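Local coordinates for protein nitroreductase (Desulfitobacterium hafniense, PDB 3PXV) that binds flavin mononucleotide and, as a member of the nitroreductase family, probably acts as an FMN-dependent oxidoreductase, at residues A11-C16 against A123-G128. Residues are numbered along the deposited sequence; the frame is centred on the assembly and turned at random.
Sequences AERYSC and AATSLG. With FMN (flavin mononucleotide), chain F.
Arg13, which binds the phosphate of FMN in its pocket, packs with its aliphatic stem against Thr125 in the last turn of helix 106-126. Arg13 CG lies 3.5 Å from Thr125 OG1, and the two side chains pass at a slant. Thr125 CG2 also packs on Glu12, 3.9 Å from its CG. CG of Arg13 stands anti to the backbone N (chi1 177°), and bends further out at chi2 and chi3 lead the guanidinium away from Thr125 to the phosphate. The phosphorus lies in the guanidinium plane, off its edge. NH1 of Arg13 donates to FMN O2P (2.7 Å) and NH2 to FMN O3P (3.0 Å), a forked grip that fixes the rotation of the group. The protein has the FMN-dependent nitroreductase-like fold, and the loop after helix 5-12 holds the phosphate. In that loop Ser15 N donates to FMN O1P (2.8 Å) and Ser15 OG to FMN O2P (2.6 Å). Lys175 and His178 also hydrogen-bond the FMN, and His178 touches Arg13. A leucine in place of Arg13 would probably leave two phosphate oxygens without their charged donors and weaken FMN binding. Thr125 OG1 is hydrogen-bonded to Ala121 O and Asn131 ND2. A water O donates to Thr125 OG1 (2.9 Å) and accepts from Tyr14 N. Past Thr125, the helix ends in a Schellman motif with Gly128 at C-prime.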
ATOM      1  N   ALA B  11      10.970   7.427  -6.921  1.00 42.79           N
ATOM      2  CA  ALA B  11      10.934   8.855  -7.218  1.00 44.00           C
ATOM      3  C   ALA B  11      10.295   9.195  -8.557  1.00 46.12           C
ATOM      4  O   ALA B  11       9.602  10.216  -8.670  1.00 46.47           O
ATOM      5  CB  ALA B  11      12.344   9.482  -7.158  1.00 40.60           C
ATOM      6  N   GLU B  12      10.559   8.371  -9.570  1.00 46.00           N
ATOM      7  CA  GLU B  12      10.083   8.648 -10.921  1.00 47.55           C
ATOM      8  C   GLU B  12       8.677   8.146 -11.256  1.00 44.50           C
ATOM      9  O   GLU B  12       8.126   8.557 -12.267  1.00 44.32           O
ATOM     10  CB  GLU B  12      11.081   8.089 -11.941  1.00 51.00           C
ATOM     11  CG  GLU B  12      11.030   6.567 -12.134  1.00 57.42           C
ATOM     12  CD  GLU B  12      12.266   6.006 -12.849  1.00 68.35           C
ATOM     13  OE1 GLU B  12      13.100   6.795 -13.343  1.00 66.77           O
ATOM     14  OE2 GLU B  12      12.401   4.766 -12.891  1.00 68.19           O
ATOM     15  N   ARG B  13       8.112   7.272 -10.418  1.00 41.99           N
ATOM     16  CA  ARG B  13       6.804   6.711 -10.650  1.00 40.78           C
ATOM     17  C   ARG B  13       5.820   7.842 -10.658  1.00 42.58           C
ATOM     18  O   ARG B  13       5.811   8.653  -9.763  1.00 42.69           O
ATOM     19  CB  ARG B  13       6.419   5.735  -9.571  1.00 39.24           C
ATOM     20  CG  ARG B  13       4.985   5.147  -9.736  1.00 42.20           C
ATOM     21  CD  ARG B  13       4.223   5.035  -8.390  1.00 38.34           C
ATOM     22  NE  ARG B  13       4.280   6.340  -7.743  1.00 41.19           N
ATOM     23  CZ  ARG B  13       3.528   7.395  -8.055  1.00 40.63           C
ATOM     24  NH1 ARG B  13       2.563   7.333  -8.963  1.00 44.31           N
ATOM     25  NH2 ARG B  13       3.709   8.516  -7.400  1.00 44.13           N
ATOM     26  N   TYR B  14       4.973   7.882 -11.677  1.00 44.87           N
ATOM     27  CA  TYR B  14       4.015   8.963 -11.841  1.00 43.35           C
ATOM     28  C   TYR B  14       2.702   8.342 -12.343  1.00 44.48           C
ATOM     29  O   TYR B  14       2.700   7.207 -12.844  1.00 43.46           O
ATOM     30  CB  TYR B  14       4.557   9.984 -12.876  1.00 43.31           C
ATOM     31  CG  TYR B  14       4.553   9.476 -14.323  1.00 41.70           C
ATOM     32  CD1 TYR B  14       5.604   8.724 -14.823  1.00 45.68           C
ATOM     33  CD2 TYR B  14       3.487   9.766 -15.187  1.00 43.74           C
ATOM     34  CE1 TYR B  14       5.599   8.245 -16.136  1.00 44.60           C
ATOM     35  CE2 TYR B  14       3.473   9.297 -16.510  1.00 49.24           C
ATOM     36  CZ  TYR B  14       4.533   8.533 -16.976  1.00 46.11           C
ATOM     37  OH  TYR B  14       4.538   8.069 -18.273  1.00 45.63           O
ATOM     38  N   SER B  15       1.606   9.094 -12.229  1.00 43.54           N
ATOM     39  CA  SER B  15       0.314   8.632 -12.709  1.00 43.58           C
ATOM     40  C   SER B  15       0.133   8.959 -14.182  1.00 44.36           C
ATOM     41  O   SER B  15      -0.002  10.117 -14.555  1.00 47.96           O
ATOM     42  CB  SER B  15      -0.812   9.251 -11.899  1.00 42.82           C
ATOM     43  OG  SER B  15      -0.878   8.680 -10.617  1.00 43.21           O
ATOM     44  N   CYS B  16       0.132   7.952 -15.033  1.00 43.57           N
ATOM     45  CA  CYS B  16      -0.050   8.185 -16.467  1.00 46.13           C
ATOM     46  C   CYS B  16      -1.535   8.298 -16.825  1.00 46.58           C
ATOM     47  O   CYS B  16      -2.347   7.448 -16.404  1.00 46.02           O
ATOM     48  CB  CYS B  16       0.592   7.047 -17.270  1.00 47.49           C
ATOM     49  SG  CYS B  16       0.364   7.135 -19.036  1.00 46.59           S
ATOM     50  N   ALA B 123       6.790  -2.107  -9.558  1.00 43.08           N
ATOM     51  CA  ALA B 123       7.306  -3.144 -10.473  1.00 41.91           C
ATOM     52  C   ALA B 123       7.125  -2.719 -11.940  1.00 39.19           C
ATOM     53  O   ALA B 123       8.029  -2.850 -12.747  1.00 38.30           O
ATOM     54  CB  ALA B 123       6.662  -4.504 -10.194  1.00 38.88           C
ATOM     55  N   ALA B 124       5.966  -2.172 -12.273  1.00 41.66           N
ATOM     56  CA  ALA B 124       5.703  -1.751 -13.644  1.00 41.67           C
ATOM     57  C   ALA B 124       6.663  -0.635 -14.052  1.00 44.07           C
ATOM     58  O   ALA B 124       7.239  -0.637 -15.158  1.00 46.66           O
ATOM     59  CB  ALA B 124       4.266  -1.295 -13.783  1.00 41.36           C
ATOM     60  N   THR B 125       6.871   0.305 -13.137  1.00 44.07           N
ATOM     61  CA  THR B 125       7.702   1.467 -13.435  1.00 44.54           C
ATOM     62  C   THR B 125       9.146   1.047 -13.678  1.00 44.81           C
ATOM     63  O   THR B 125       9.788   1.615 -14.551  1.00 44.98           O
ATOM     64  CB  THR B 125       7.618   2.534 -12.331  1.00 42.60           C
ATOM     65  OG1 THR B 125       6.269   3.005 -12.224  1.00 41.94           O
ATOM     66  CG2 THR B 125       8.497   3.675 -12.655  1.00 37.71           C
ATOM     67  N   SER B 126       9.634   0.063 -12.912  1.00 43.89           N
ATOM     68  CA  SER B 126      11.005  -0.452 -13.068  1.00 43.64           C
ATOM     69  C   SER B 126      11.173  -1.145 -14.399  1.00 44.28           C
ATOM     70  O   SER B 126      12.298  -1.271 -14.888  1.00 44.47           O
ATOM     71  CB  SER B 126      11.349  -1.488 -11.996  1.00 45.30           C
ATOM     72  OG  SER B 126      10.695  -2.726 -12.252  1.00 39.45           O
ATOM     73  N   LEU B 127      10.061  -1.648 -14.946  1.00 45.85           N
ATOM     74  CA  LEU B 127      10.066  -2.361 -16.243  1.00 46.87           C
ATOM     75  C   LEU B 127       9.757  -1.471 -17.429  1.00 46.79           C
ATOM     76  O   LEU B 127       9.624  -1.952 -18.539  1.00 48.16           O
ATOM     77  CB  LEU B 127       9.091  -3.550 -16.211  1.00 46.28           C
ATOM     78  CG  LEU B 127       9.517  -4.687 -15.281  1.00 46.97           C
ATOM     79  CD1 LEU B 127       8.424  -5.751 -15.104  1.00 38.68           C
ATOM     80  CD2 LEU B 127      10.782  -5.294 -15.836  1.00 35.90           C
ATOM     81  N   GLY B 128       9.673  -0.164 -17.205  1.00 47.14           N
ATOM     82  CA  GLY B 128       9.371   0.771 -18.286  1.00 47.75           C
ATOM     83  C   GLY B 128       7.902   0.764 -18.684  1.00 47.77           C
ATOM     84  O   GLY B 128       7.548   1.307 -19.738  1.00 46.03           O
TER
HETATM   85  N1  FMN F 200      -6.131   9.006 -10.746  1.00 39.55           N
HETATM   86  C2  FMN F 200      -7.104   9.006 -11.726  1.00 47.42           C
HETATM   87  O2  FMN F 200      -7.001   9.679 -12.749  1.00 46.48           O
HETATM   88  N3  FMN F 200      -8.222   8.235 -11.560  1.00 49.54           N
HETATM   89  C4  FMN F 200      -8.405   7.464 -10.439  1.00 44.40           C
HETATM   90  O4  FMN F 200      -9.432   6.807 -10.356  1.00 43.19           O
HETATM   91  C4A FMN F 200      -7.421   7.464  -9.449  1.00 44.01           C
HETATM   92  N5  FMN F 200      -7.550   6.710  -8.317  1.00 44.28           N
HETATM   93  C5A FMN F 200      -6.473   6.517  -7.488  1.00 42.30           C
HETATM   94  C6  FMN F 200      -6.545   5.542  -6.489  1.00 43.61           C
HETATM   95  C7  FMN F 200      -5.473   5.316  -5.637  1.00 37.40           C
HETATM   96  C7M FMN F 200      -5.595   4.268  -4.598  1.00 38.37           C
HETATM   97  C8  FMN F 200      -4.324   6.078  -5.779  1.00 42.08           C
HETATM   98  C8M FMN F 200      -3.144   5.885  -4.897  1.00 37.89           C
HETATM   99  C9  FMN F 200      -4.243   7.053  -6.778  1.00 48.09           C
HETATM  100  C9A FMN F 200      -5.329   7.281  -7.647  1.00 42.43           C
HETATM  101  N10 FMN F 200      -5.294   8.242  -8.643  1.00 45.25           N
HETATM  102  C10 FMN F 200      -6.276   8.242  -9.612  1.00 40.95           C
HETATM  103  C1' FMN F 200      -3.963   8.830  -9.012  1.00 44.26           C
HETATM  104  C2' FMN F 200      -3.664  10.018  -8.113  1.00 44.34           C
HETATM  105  O2' FMN F 200      -4.403  11.127  -8.587  1.00 44.64           O
HETATM  106  C3' FMN F 200      -2.162  10.284  -8.111  1.00 41.26           C
HETATM  107  O3' FMN F 200      -1.454   9.182  -7.584  1.00 42.67           O
HETATM  108  C4' FMN F 200      -1.846  11.506  -7.266  1.00 42.14           C
HETATM  109  O4' FMN F 200      -2.466  12.589  -7.888  1.00 39.16           O
HETATM  110  C5' FMN F 200      -0.345  11.762  -7.136  1.00 41.07           C
HETATM  111  O5' FMN F 200       0.233  11.909  -8.419  1.00 44.03           O
HETATM  112  P   FMN F 200       1.342  10.877  -8.951  1.00 43.61           P
HETATM  113  O1P FMN F 200       1.595  11.215 -10.385  1.00 38.95           O
HETATM  114  O2P FMN F 200       0.876   9.411  -8.865  1.00 40.29           O
HETATM  115  O3P FMN F 200       2.544  11.147  -8.109  1.00 39.90           O
HETATM  116  O   HOH W   1       5.729   5.469 -13.730  1.00 40.12           O